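Local coordinates for protein putative xanthine dehydrogenase YAGS fad-binding subunit (Escherichia coli, PDB 5G5G) that binds the molybdenum cofactor and probably oxidises aldehydes to carboxylic acids as part of a periplasmic aldehyde oxidase, at residues 112-117 against 256-261; 84-89 against 98-103; 197-202 against 224-229; 186-191 against 659-664; 204-209 against 218-223. All blocks are in the same frame, centred on the assembly; numbering follows the deposited sequence.

Contact 1 (112-117 against 256-261); sequences IALVVA and ALAARA
Val116 and Ala258 mark the closest approach of the two backbones, their CA atoms 7.2 Å apart, where helix 250-262 lies over strand 111-117. The strand runs extended through Leu114 and Val116, so these residues, two positions apart, send their CB atoms from the same face toward the helix. At its start, Ile112 and Ala113 both face Val54 in a classic beta bulge. The helical side is regular, with Arg260 N bonded to Ala256 O at 3.2 Å.

One methyl carries the helical half of the contact. Ala258 CB meets Leu114 CD2 at 3.5 Å and Val116 CG2 at 3.7 Å, and thus sits between two branched side chains. Val116 holds CG1 anti to its backbone N (chi1 -179°), which leaves CG2 beside that N as the branch reaching Ala258. Leucine and valine suit the strand because they fill the gap from their side, whereas alanine suits the helix because a longer side chain would be hard to fit at so short a backbone distance. Ala258 also rests on Ile81, while Ala259, turned away from the strand, packs on Ala197 and Trp199.

All three touching residues are buried and no polar bond joins the segments. This is helix-on-sheet packing of an alpha/beta fold, in which helix 250-262 covers a mixed sheet built from strands of both the hammerhead and the cofactor-binding parts of the chain.

Contact 2 (84-89 against 98-103); sequences SNAGVL and RLLGGP. Unlike the reference sequence in segment 84-89: Val88 (reference Ala).
Leu100 reaches Ala86 and Leu89 with a single methyl, in the a/b hammerhead domain, where a loop after the short, weakly bonded helix 83-86 folds back on that helix's end. Leu100 CD2 lies 4.2 Å from Ala86 CB and at the same distance from Leu89 CD1. The contact is apolar throughout and light, yet Leu100 is buried, as befits a leucine pointing inward from an irregular loop. Its CG stands anti to the backbone N (chi1 176°), which carries the branched end out from the loop, CD2 toward Ala86 and Leu89.

Around this first shell lies a second one of hydrocarbon. Leu257 of helix 250-262 packs one methyl on Ala86 and the other on Leu89, and so supports both partners of Leu100. The other methyl of Leu100, CD1, rests against the backbone of Ile112 on the neighbouring strand.

Farther out, backbone shape sets these groups in place. Gly87 is the first residue to leave the helix, with a positive phi of 88° that would press a side chain against the preceding carbonyl oxygen, and the turn brings Leu89 round beside Ala86. Asn85 is tied back through OD1 to Thr82 N and through ND2 to Val80 O. On the loop side, Gly101 bonds to the backbone of Ala111, and beyond it the cis peptide before Pro103 brings Gly102 CA and Pro103 CA to 2.9 Å.

Contact 3 (197-202 against 224-229); sequences AVWDGN and LKVPVE
Trp199 and Leu224 approach from opposite directions, and the six-membered end of the indole does the touching. Trp199 CZ2 lies 4.1 Å from Leu224 CD1, and CH2 of the same ring is almost as close to that methyl, which approaches obliquely. Val226 comes in at the ring edge, near its plane, with CG1 at 4.4 Å from Trp199 CH2.

The tryptophan takes up this position with CG anti to its carbonyl carbon (chi1 -64°), and its ring is swung well out of the plane of the preceding bonds (chi2 78°). This directs the benzene part away from the strand toward residues 224-226, while the pyrrole part faces helix 250-262. There Trp199 NE1 is hydrogen-bonded to Ala256 O, a tie that fixes the turn of the ring. A tryptophan suits the place because it joins a long apolar edge to one N-H donor. Leu224 likewise has CG anti to the carbonyl carbon (chi1 -66°), and its CD2 packs on Leu257. Between Leu224 and Val226, Lys225 takes a positive phi, which lets both neighbours face the indole.

That backbone is a Schellman motif closing helix 213-224, with Val226 N bonded to Ala221 O and Lys225 N to Lys222 O. Gly201 and Asn202 have angles close to a type II' turn, so the contact sets a capped helix end against the tryptophan of a beta hairpin in an alpha/beta domain.

Contact 4 (186-191 against 659-664); sequences SHMAME and YEVPVH
Ser186 and Tyr659 share the hydrogen bond of this contact: Ser186 N donates to Tyr659 OH over 3.0 Å and nearly straight, with an N-H...O angle of 172°. The phenol oxygen has a second partner in Glu640 OE1, so the buried hydroxyl is gripped from two directions. Tyrosine suits the place, as its ring carries the hydroxyl across the 8.1 Å between Ser186 CA and Tyr659 CA.

Contacts with the ring make up a second group. Ser186 CB lies over one face, 4.0 Å from the ring centroid and only 15° off the normal, in a CH-pi contact. On the same side, but obliquely, Met188 SD makes a Met-aromatic contact at 4.5 Å from the centroid. CG of Tyr659 is anti to its backbone N (chi1 -178°), which extends the ring toward both residues.

The meeting joins loops from the two molybdopterin-binding domains in a buried region where another protein chain packs against both loops, near the redox centres. The side chain of Val661 is about 9 Å from the Fe2S2 cluster, and His187 NE2 bonds to Ala348 O of the molybdenum pocket. A phenylalanine at Tyr659 would probably leave Ser186 N and Glu640 without their shared mate.

Apolar contacts complete the set. Met188 CG touches Tyr659 CD1 at 3.5 Å and Val661 CG1 at 4.1 Å; the bends at chi2 and chi3 curl the chain so that SD and CE come alongside the CD1 side of the tyrosine. Ser186 O and His187 O each bond a basic side chain of another protein chain.

Contact 5 (204-209 against 218-223); sequences LTLWTS and TDLAKT
Leu204 and Leu206 meet Leu220 with methyls alone, and the large flat group of the strand, the Trp207 indole, sits on its other side. One face of that ring carries Thr205 CG2, 3.5 Å above the plane and displaced toward the rim. The Trp41 ring meets it with the planes at about 40°, and Val198 and Met196 pack against it too. A smaller flat group, the peptide carbonyl of Asp219, receives two donors of Thr223 on opposite faces: Thr223 OG1, 2.7 Å from Asp219 O and tilted 30° out of the carbonyl plane, and Thr223 N at 3.0 Å. The threonine hydroxyl is thereby satisfied within the helix itself.

Across the contact, Leu220 CD2 is the single point of touch. It lies 3.8 Å from Leu204 CD2 and 3.9 Å from Leu206 CD2. The Leu220 side chain crosses that of Leu204 at about a right angle and that of Leu206 on a slant. In Leu220 the CG is trans to the backbone N (chi1 -178°), an extended form that carries the methyl across to the strand. Leucine suits all three places: the nearest CA atoms, Leu204 CA and Ala221 CA, are 9.4 Å apart, and long branched chains are well able to span that distance.

The pair belongs to the beta-alpha-beta unit formed by strand 203-208, helix 213-224 and strand 231-234. Leu206 also rests on Ile233 of the second strand, while helix 250-262 lies alongside, with Ala256 against Leu204, Ala252 against Leu206 and Leu253 against Thr223.

Contacts 1, 3 and 5 all reach one mixed sheet. Contacts 3 and 5 are the nearest pair, their centres 8 Å apart, joined by the bond from Thr205 N to Val198 O. Contact 5 is nested along the chain inside the loop closed by contact 3, and both inside that of contact 1. Contact 2 borders this group: its centre lies 12 Å from that of contact 1, and Leu89 CB comes to 3.5 Å from Thr223 O of contact 5. Contact 4 stands apart near the redox centres, its Met188 side chain about 11 Å from the pterin cytosine dinucleotide. It still reaches contact 5 through the hydrogen bond between Glu191 OE1 and Ser209 OG, 2.6 Å.

Contact 1 (112-117 against 256-261)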
# COMPACT_ATOMS: atom_id res chain seq x y z
N ILE C 112 -1.45 1.02 24.54
CA ILE C 112 -1.44 1.03 26.01
C ILE C 112 -1.63 2.39 26.65
O ILE C 112 -1.88 2.49 27.86
CB ILE C 112 -0.21 0.32 26.63
CG1 ILE C 112 1.10 1.03 26.20
CG2 ILE C 112 -0.23 -1.14 26.22
CD1 ILE C 112 2.34 0.50 26.90
N ALA C 113 -1.45 3.45 25.87
CA ALA C 113 -1.64 4.79 26.38
C ALA C 113 -1.84 5.77 25.22
O ALA C 113 -1.55 5.44 24.04
CB ALA C 113 -0.48 5.24 27.27
N LEU C 114 -2.38 6.94 25.56
CA LEU C 114 -2.52 8.04 24.59
C LEU C 114 -2.14 9.33 25.27
O LEU C 114 -2.71 9.66 26.30
CB LEU C 114 -3.95 8.16 24.05
CG LEU C 114 -4.15 9.26 22.98
CD1 LEU C 114 -3.90 8.67 21.61
CD2 LEU C 114 -5.51 9.90 23.09
N VAL C 115 -1.14 10.04 24.74
CA VAL C 115 -0.83 11.36 25.29
C VAL C 115 -1.57 12.41 24.47
O VAL C 115 -1.47 12.37 23.24
CB VAL C 115 0.67 11.66 25.21
CG1 VAL C 115 0.98 13.04 25.75
CG2 VAL C 115 1.48 10.62 25.96
N VAL C 116 -2.29 13.32 25.14
CA VAL C 116 -3.06 14.37 24.51
C VAL C 116 -2.31 15.67 24.77
O VAL C 116 -1.96 15.95 25.92
CB VAL C 116 -4.45 14.47 25.20
CG1 VAL C 116 -5.29 15.54 24.55
CG2 VAL C 116 -5.14 13.13 25.10
N ALA C 117 -2.02 16.41 23.71
CA ALA C 117 -1.31 17.69 23.84
C ALA C 117 -1.86 18.76 22.88
O ALA C 117 -2.67 18.48 22.02
CB ALA C 117 0.16 17.46 23.59
N ALA C 256 -12.19 9.02 21.48
CA ALA C 256 -13.40 9.16 22.28
C ALA C 256 -13.11 9.27 23.79
O ALA C 256 -13.59 10.19 24.48
CB ALA C 256 -14.35 8.00 22.01
N LEU C 257 -12.28 8.35 24.29
CA LEU C 257 -11.88 8.43 25.70
C LEU C 257 -11.18 9.74 26.04
O LEU C 257 -11.45 10.36 27.08
CB LEU C 257 -10.95 7.27 26.05
CG LEU C 257 -11.66 5.93 26.03
CD1 LEU C 257 -10.61 4.84 26.22
CD2 LEU C 257 -12.70 5.87 27.12
N ALA C 258 -10.25 10.13 25.18
CA ALA C 258 -9.48 11.34 25.40
C ALA C 258 -10.32 12.61 25.43
O ALA C 258 -10.15 13.47 26.32
CB ALA C 258 -8.38 11.47 24.34
N ALA C 259 -11.24 12.72 24.48
CA ALA C 259 -12.03 13.94 24.38
C ALA C 259 -12.96 14.08 25.58
O ALA C 259 -13.22 15.16 26.02
CB ALA C 259 -12.84 13.92 23.06
N ARG C 260 -13.41 12.97 26.12
CA ARG C 260 -14.25 13.02 27.30
C ARG C 260 -13.42 13.45 28.56
O ARG C 260 -13.83 14.31 29.35
CB ARG C 260 -14.95 11.68 27.51
CG ARG C 260 -15.90 11.75 28.69
CD ARG C 260 -16.78 10.54 28.76
NE ARG C 260 -15.98 9.34 28.94
CZ ARG C 260 -16.47 8.10 29.02
NH1 ARG C 260 -17.82 7.84 29.00
NH2 ARG C 260 -15.61 7.11 29.16
N ALA C 261 -12.23 12.88 28.69
CA ALA C 261 -11.33 13.26 29.80
C ALA C 261 -10.88 14.73 29.80
O ALA C 261 -10.86 15.35 30.85
CB ALA C 261 -10.11 12.37 29.80

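Contact 2 (84-89 against 98-103)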
# COMPACT_ATOMS: atom_id res chain seq x y z
N SER C 84 -5.84 1.92 33.06
CA SER C 84 -6.06 2.14 34.43
C SER C 84 -6.93 3.38 34.71
O SER C 84 -7.75 3.36 35.66
CB SER C 84 -4.70 2.23 35.13
OG SER C 84 -4.90 2.32 36.44
N ASN C 85 -6.75 4.47 33.99
CA ASN C 85 -7.55 5.67 34.26
C ASN C 85 -8.77 5.85 33.36
O ASN C 85 -9.56 6.75 33.59
CB ASN C 85 -6.70 6.96 34.35
CG ASN C 85 -6.12 7.38 33.00
OD1 ASN C 85 -6.68 7.07 31.94
ND2 ASN C 85 -4.99 8.10 33.05
N ALA C 86 -8.92 5.00 32.34
CA ALA C 86 -10.06 5.11 31.42
C ALA C 86 -11.40 4.57 32.01
O ALA C 86 -12.45 4.89 31.48
CB ALA C 86 -9.75 4.42 30.10
N GLY C 87 -11.33 3.76 33.07
CA GLY C 87 -12.53 3.14 33.66
C GLY C 87 -12.83 1.81 32.99
O GLY C 87 -12.24 1.48 31.97
N VAL C 88 -13.77 1.05 33.54
CA VAL C 88 -14.09 -0.26 32.96
C VAL C 88 -14.66 -0.05 31.55
O VAL C 88 -15.45 0.85 31.32
CB VAL C 88 -15.06 -1.07 33.85
CG1 VAL C 88 -14.54 -1.11 35.28
CG2 VAL C 88 -16.46 -0.48 33.80
N LEU C 89 -14.20 -0.86 30.62
CA LEU C 89 -14.66 -0.78 29.25
C LEU C 89 -15.36 -2.07 28.87
O LEU C 89 -15.09 -3.11 29.44
CB LEU C 89 -13.49 -0.55 28.30
CG LEU C 89 -12.72 0.73 28.55
CD1 LEU C 89 -11.53 0.80 27.60
CD2 LEU C 89 -13.61 1.94 28.37
N ARG C 98 -8.21 -6.73 22.66
CA ARG C 98 -8.67 -5.47 23.22
C ARG C 98 -8.03 -4.32 22.51
O ARG C 98 -6.85 -4.35 22.18
CB ARG C 98 -8.30 -5.38 24.69
CG ARG C 98 -9.11 -6.32 25.58
CD ARG C 98 -8.90 -6.05 27.09
NE ARG C 98 -9.79 -6.98 27.80
CZ ARG C 98 -11.14 -6.87 27.91
NH1 ARG C 98 -11.82 -5.81 27.44
NH2 ARG C 98 -11.84 -7.82 28.53
N LEU C 99 -8.79 -3.25 22.33
CA LEU C 99 -8.26 -2.04 21.66
C LEU C 99 -7.39 -1.20 22.62
O LEU C 99 -6.58 -0.41 22.16
CB LEU C 99 -9.37 -1.19 21.09
CG LEU C 99 -10.17 -1.91 20.00
CD1 LEU C 99 -11.30 -1.00 19.57
CD2 LEU C 99 -9.27 -2.25 18.83
N LEU C 100 -7.54 -1.38 23.91
CA LEU C 100 -6.66 -0.73 24.89
C LEU C 100 -6.16 -1.82 25.82
O LEU C 100 -6.97 -2.44 26.57
CB LEU C 100 -7.41 0.34 25.66
CG LEU C 100 -6.65 1.04 26.77
CD1 LEU C 100 -5.38 1.72 26.23
CD2 LEU C 100 -7.53 2.13 27.34
N GLY C 101 -4.85 -2.08 25.77
CA GLY C 101 -4.25 -3.16 26.58
C GLY C 101 -3.89 -2.67 27.97
O GLY C 101 -3.89 -1.47 28.22
N GLY C 102 -3.53 -3.60 28.84
CA GLY C 102 -3.14 -3.30 30.22
C GLY C 102 -4.18 -3.79 31.19
O GLY C 102 -5.32 -3.41 31.09
N PRO C 103 -3.82 -4.61 32.18
CA PRO C 103 -2.48 -5.05 32.48
C PRO C 103 -1.95 -6.16 31.55
O PRO C 103 -0.75 -6.32 31.47
CB PRO C 103 -2.58 -5.49 33.95
CG PRO C 103 -4.01 -5.92 34.10
CD PRO C 103 -4.82 -5.08 33.17

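Contact 3 (197-202 against 224-229)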
# COMPACT_ATOMS: atom_id res chain seq x y z
N ALA C 197 -12.94 13.03 17.95
CA ALA C 197 -14.12 12.97 18.84
C ALA C 197 -14.44 14.30 19.42
O ALA C 197 -13.54 15.03 19.83
CB ALA C 197 -13.89 11.98 19.94
N VAL C 198 -15.73 14.61 19.52
CA VAL C 198 -16.27 15.77 20.25
C VAL C 198 -17.42 15.24 21.10
O VAL C 198 -18.36 14.57 20.57
CB VAL C 198 -16.86 16.87 19.31
CG1 VAL C 198 -17.55 18.01 20.04
CG2 VAL C 198 -15.83 17.42 18.38
N TRP C 199 -17.37 15.56 22.38
CA TRP C 199 -18.54 15.34 23.27
C TRP C 199 -19.29 16.63 23.53
O TRP C 199 -18.68 17.68 23.71
CB TRP C 199 -18.14 14.75 24.61
CG TRP C 199 -17.53 13.38 24.57
CD1 TRP C 199 -16.24 13.09 24.22
CD2 TRP C 199 -18.17 12.14 24.84
NE1 TRP C 199 -16.05 11.72 24.26
CE2 TRP C 199 -17.20 11.13 24.69
CE3 TRP C 199 -19.46 11.77 25.27
CZ2 TRP C 199 -17.49 9.79 24.87
CZ3 TRP C 199 -19.74 10.44 25.44
CH2 TRP C 199 -18.77 9.47 25.26
N ASP C 200 -20.63 16.52 23.56
CA ASP C 200 -21.48 17.60 24.01
C ASP C 200 -22.33 16.97 25.10
O ASP C 200 -23.26 16.19 24.83
CB ASP C 200 -22.31 18.16 22.87
CG ASP C 200 -23.22 19.34 23.32
OD1 ASP C 200 -23.00 19.95 24.41
OD2 ASP C 200 -24.15 19.66 22.56
N GLY C 201 -21.94 17.23 26.34
CA GLY C 201 -22.47 16.47 27.45
C GLY C 201 -22.24 14.99 27.21
O GLY C 201 -21.12 14.55 26.91
N ASN C 202 -23.30 14.20 27.31
CA ASN C 202 -23.16 12.76 27.10
C ASN C 202 -23.35 12.29 25.63
O ASN C 202 -23.46 11.11 25.39
CB ASN C 202 -24.06 11.99 28.06
CG ASN C 202 -23.71 12.23 29.54
OD1 ASN C 202 -22.60 12.68 29.89
ND2 ASN C 202 -24.68 11.95 30.42
N LEU C 224 -17.42 1.80 25.10
CA LEU C 224 -17.53 2.91 26.06
C LEU C 224 -18.56 2.72 27.16
O LEU C 224 -18.51 3.47 28.16
CB LEU C 224 -17.93 4.18 25.33
CG LEU C 224 -16.87 4.72 24.34
CD1 LEU C 224 -17.43 5.91 23.57
CD2 LEU C 224 -15.62 5.10 25.11
N LYS C 225 -19.50 1.78 26.95
CA LYS C 225 -20.64 1.57 27.89
C LYS C 225 -21.54 2.77 27.97
O LYS C 225 -21.88 3.29 29.04
CB LYS C 225 -20.15 1.15 29.28
CG LYS C 225 -19.27 -0.09 29.29
CD LYS C 225 -18.70 -0.34 30.69
CE LYS C 225 -18.50 -1.83 30.97
NZ LYS C 225 -19.55 -2.39 31.88
N VAL C 226 -21.94 3.24 26.82
CA VAL C 226 -22.85 4.37 26.69
C VAL C 226 -24.01 3.94 25.78
O VAL C 226 -23.87 2.98 25.02
CB VAL C 226 -22.19 5.66 26.14
CG1 VAL C 226 -21.02 6.10 27.01
CG2 VAL C 226 -21.75 5.53 24.68
N PRO C 227 -25.14 4.63 25.88
CA PRO C 227 -26.27 4.30 24.99
C PRO C 227 -25.90 4.54 23.55
O PRO C 227 -25.35 5.59 23.20
CB PRO C 227 -27.36 5.29 25.42
CG PRO C 227 -27.08 5.50 26.86
CD PRO C 227 -25.57 5.61 26.92
N VAL C 228 -26.22 3.59 22.69
CA VAL C 228 -25.95 3.74 21.29
C VAL C 228 -26.60 4.98 20.66
O VAL C 228 -26.10 5.56 19.70
CB VAL C 228 -26.36 2.44 20.53
CG1 VAL C 228 -27.86 2.33 20.42
CG2 VAL C 228 -25.72 2.41 19.17
N GLU C 229 -27.71 5.38 21.22
CA GLU C 229 -28.41 6.56 20.75
C GLU C 229 -27.63 7.85 20.98
O GLU C 229 -27.93 8.85 20.36
CB GLU C 229 -29.85 6.71 21.36
CG GLU C 229 -30.16 6.01 22.70
CD GLU C 229 -30.24 4.47 22.61
OE1 GLU C 229 -31.02 3.93 21.78
OE2 GLU C 229 -29.53 3.77 23.38

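Contact 4 (186-191 against 659-664)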
# COMPACT_ATOMS: atom_id res chain seq x y z
N SER C 186 -0.86 -7.37 4.77
CA SER C 186 -1.30 -6.12 5.39
C SER C 186 -2.06 -5.24 4.42
O SER C 186 -1.70 -5.11 3.26
CB SER C 186 -0.05 -5.36 5.95
OG SER C 186 -0.42 -4.44 6.97
N HIS C 187 -3.06 -4.49 4.94
CA HIS C 187 -3.92 -3.72 4.05
C HIS C 187 -3.20 -2.56 3.37
O HIS C 187 -3.34 -2.30 2.17
CB HIS C 187 -5.14 -3.20 4.78
CG HIS C 187 -5.78 -4.25 5.62
ND1 HIS C 187 -5.35 -4.53 6.91
CD2 HIS C 187 -6.78 -5.11 5.35
CE1 HIS C 187 -6.06 -5.53 7.38
NE2 HIS C 187 -6.94 -5.90 6.45
N MET C 188 -2.40 -1.86 4.18
CA MET C 188 -1.66 -0.70 3.72
C MET C 188 -2.54 0.33 3.04
O MET C 188 -2.16 0.97 2.05
CB MET C 188 -0.51 -1.09 2.77
CG MET C 188 0.38 -2.21 3.25
SD MET C 188 1.40 -1.81 4.68
CE MET C 188 2.53 -0.73 4.04
N ALA C 189 -3.75 0.54 3.56
CA ALA C 189 -4.61 1.59 3.00
C ALA C 189 -3.90 2.92 3.14
O ALA C 189 -3.26 3.17 4.18
CB ALA C 189 -5.96 1.64 3.72
N MET C 190 -3.99 3.76 2.11
CA MET C 190 -3.11 4.92 2.05
C MET C 190 -3.47 5.93 3.11
O MET C 190 -2.60 6.66 3.53
CB MET C 190 -3.11 5.53 0.67
CG MET C 190 -1.91 6.44 0.38
SD MET C 190 -0.29 5.68 0.59
CE MET C 190 -0.48 4.21 -0.35
N GLU C 191 -4.73 5.98 3.56
CA GLU C 191 -5.09 6.81 4.72
C GLU C 191 -4.86 6.02 6.00
O GLU C 191 -5.54 5.03 6.24
CB GLU C 191 -6.55 7.33 4.64
CG GLU C 191 -6.99 8.18 5.83
CD GLU C 191 -8.51 8.25 6.00
OE1 GLU C 191 -9.25 7.40 5.43
OE2 GLU C 191 -8.94 9.16 6.73
N TYR C 659 7.30 -3.23 3.84
CA TYR C 659 6.23 -4.09 3.28
C TYR C 659 5.94 -3.53 1.93
O TYR C 659 5.40 -2.41 1.82
CB TYR C 659 5.01 -4.07 4.17
CG TYR C 659 3.88 -4.99 3.65
CD1 TYR C 659 2.94 -4.53 2.70
CD2 TYR C 659 3.78 -6.29 4.09
CE1 TYR C 659 1.90 -5.35 2.25
CE2 TYR C 659 2.78 -7.11 3.68
CZ TYR C 659 1.82 -6.64 2.75
OH TYR C 659 0.81 -7.47 2.32
N GLU C 660 6.26 -4.29 0.88
CA GLU C 660 6.32 -3.72 -0.44
C GLU C 660 5.05 -3.99 -1.21
O GLU C 660 4.70 -5.16 -1.43
CB GLU C 660 7.52 -4.23 -1.24
CG GLU C 660 8.85 -3.88 -0.62
CD GLU C 660 10.03 -4.41 -1.43
OE1 GLU C 660 9.83 -5.05 -2.49
OE2 GLU C 660 11.18 -4.19 -0.99
N VAL C 661 4.41 -2.91 -1.63
CA VAL C 661 3.25 -2.96 -2.52
C VAL C 661 3.64 -2.48 -3.89
O VAL C 661 4.66 -1.84 -4.06
CB VAL C 661 2.06 -2.15 -2.00
CG1 VAL C 661 1.70 -2.67 -0.61
CG2 VAL C 661 2.31 -0.63 -2.03
N PRO C 662 2.85 -2.80 -4.92
CA PRO C 662 3.27 -2.45 -6.26
C PRO C 662 3.31 -0.93 -6.49
O PRO C 662 2.52 -0.23 -5.90
CB PRO C 662 2.16 -3.03 -7.12
CG PRO C 662 1.75 -4.25 -6.35
CD PRO C 662 1.72 -3.73 -4.95
N VAL C 663 4.26 -0.51 -7.30
CA VAL C 663 4.46 0.88 -7.65
C VAL C 663 4.16 1.06 -9.15
O VAL C 663 4.02 0.06 -9.92
CB VAL C 663 5.89 1.37 -7.34
CG1 VAL C 663 6.16 1.34 -5.83
CG2 VAL C 663 6.94 0.56 -8.11
N HIS C 664 4.10 2.31 -9.59
CA HIS C 664 3.79 2.59 -11.00
C HIS C 664 4.57 1.74 -11.99
O HIS C 664 3.97 1.13 -12.90
CB HIS C 664 4.01 4.03 -11.37
CG HIS C 664 2.86 4.93 -11.13
ND1 HIS C 664 1.88 5.14 -12.08
CD2 HIS C 664 2.59 5.82 -10.11
CE1 HIS C 664 1.06 6.09 -11.66
NE2 HIS C 664 1.48 6.53 -10.48

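Contact 5 (204-209 against 218-223)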
# COMPACT_ATOMS: atom_id res chain seq x y z
N LEU C 204 -21.76 11.91 21.87
CA LEU C 204 -20.45 11.82 21.21
C LEU C 204 -20.65 11.92 19.71
O LEU C 204 -21.52 11.22 19.17
CB LEU C 204 -19.86 10.47 21.54
CG LEU C 204 -18.64 9.98 20.77
CD1 LEU C 204 -17.42 10.88 20.97
CD2 LEU C 204 -18.29 8.56 21.13
N THR C 205 -19.85 12.74 19.03
CA THR C 205 -19.74 12.67 17.60
C THR C 205 -18.34 12.24 17.25
O THR C 205 -17.38 12.79 17.80
CB THR C 205 -20.08 14.04 16.93
OG1 THR C 205 -21.38 14.44 17.42
CG2 THR C 205 -20.13 13.93 15.42
N LEU C 206 -18.21 11.22 16.39
CA LEU C 206 -16.91 10.70 15.97
C LEU C 206 -16.83 10.80 14.47
O LEU C 206 -17.64 10.17 13.75
CB LEU C 206 -16.73 9.24 16.40
CG LEU C 206 -15.28 8.75 16.25
CD1 LEU C 206 -14.45 9.10 17.50
CD2 LEU C 206 -15.19 7.27 16.00
N TRP C 207 -15.86 11.56 13.99
CA TRP C 207 -15.48 11.57 12.59
C TRP C 207 -14.39 10.53 12.48
O TRP C 207 -13.42 10.51 13.26
CB TRP C 207 -14.92 12.91 12.19
CG TRP C 207 -15.94 14.04 12.15
CD1 TRP C 207 -16.54 14.54 11.05
CD2 TRP C 207 -16.47 14.79 13.26
NE1 TRP C 207 -17.40 15.58 11.39
CE2 TRP C 207 -17.36 15.76 12.74
CE3 TRP C 207 -16.22 14.79 14.66
CZ2 TRP C 207 -18.04 16.70 13.56
CZ3 TRP C 207 -16.94 15.67 15.46
CH2 TRP C 207 -17.82 16.63 14.92
N THR C 208 -14.52 9.63 11.52
CA THR C 208 -13.61 8.50 11.50
C THR C 208 -13.43 7.98 10.08
O THR C 208 -13.98 8.56 9.12
CB THR C 208 -14.13 7.38 12.47
OG1 THR C 208 -13.14 6.36 12.69
CG2 THR C 208 -15.40 6.76 11.92
N SER C 209 -12.64 6.90 9.96
CA SER C 209 -12.35 6.24 8.70
C SER C 209 -12.80 4.78 8.90
O SER C 209 -12.13 4.02 9.59
CB SER C 209 -10.84 6.35 8.36
OG SER C 209 -10.58 5.86 7.05
N THR C 218 -22.39 0.86 17.04
CA THR C 218 -22.77 -0.11 18.06
C THR C 218 -21.57 -0.54 18.90
O THR C 218 -21.67 -0.62 20.12
CB THR C 218 -23.42 -1.34 17.42
OG1 THR C 218 -24.62 -0.90 16.80
CG2 THR C 218 -23.73 -2.38 18.46
N ASP C 219 -20.48 -0.84 18.21
CA ASP C 219 -19.27 -1.37 18.86
C ASP C 219 -18.63 -0.30 19.71
O ASP C 219 -18.11 -0.61 20.81
CB ASP C 219 -18.30 -1.96 17.85
CG ASP C 219 -18.87 -3.23 17.19
OD1 ASP C 219 -19.88 -3.74 17.72
OD2 ASP C 219 -18.36 -3.74 16.17
N LEU C 220 -18.63 0.93 19.22
CA LEU C 220 -18.00 2.03 20.04
C LEU C 220 -18.84 2.26 21.30
O LEU C 220 -18.31 2.40 22.42
CB LEU C 220 -17.90 3.32 19.25
CG LEU C 220 -17.22 4.48 19.97
CD1 LEU C 220 -15.88 4.08 20.55
CD2 LEU C 220 -17.07 5.67 19.05
N ALA C 221 -20.16 2.31 21.11
CA ALA C 221 -21.06 2.45 22.25
C ALA C 221 -20.89 1.32 23.26
O ALA C 221 -20.83 1.58 24.45
CB ALA C 221 -22.52 2.59 21.82
N LYS C 222 -20.78 0.07 22.81
CA LYS C 222 -20.61 -1.04 23.75
C LYS C 222 -19.28 -0.96 24.49
O LYS C 222 -19.18 -1.33 25.67
CB LYS C 222 -20.70 -2.38 23.02
CG LYS C 222 -20.65 -3.60 23.91
CD LYS C 222 -20.97 -4.86 23.11
CE LYS C 222 -20.55 -6.17 23.81
NZ LYS C 222 -21.48 -6.81 24.76
N THR C 223 -18.23 -0.55 23.78
CA THR C 223 -16.91 -0.45 24.38
C THR C 223 -16.87 0.65 25.44
O THR C 223 -16.34 0.47 26.57
CB THR C 223 -15.84 -0.18 23.29
OG1 THR C 223 -15.91 -1.17 22.25
CG2 THR C 223 -14.47 -0.23 23.90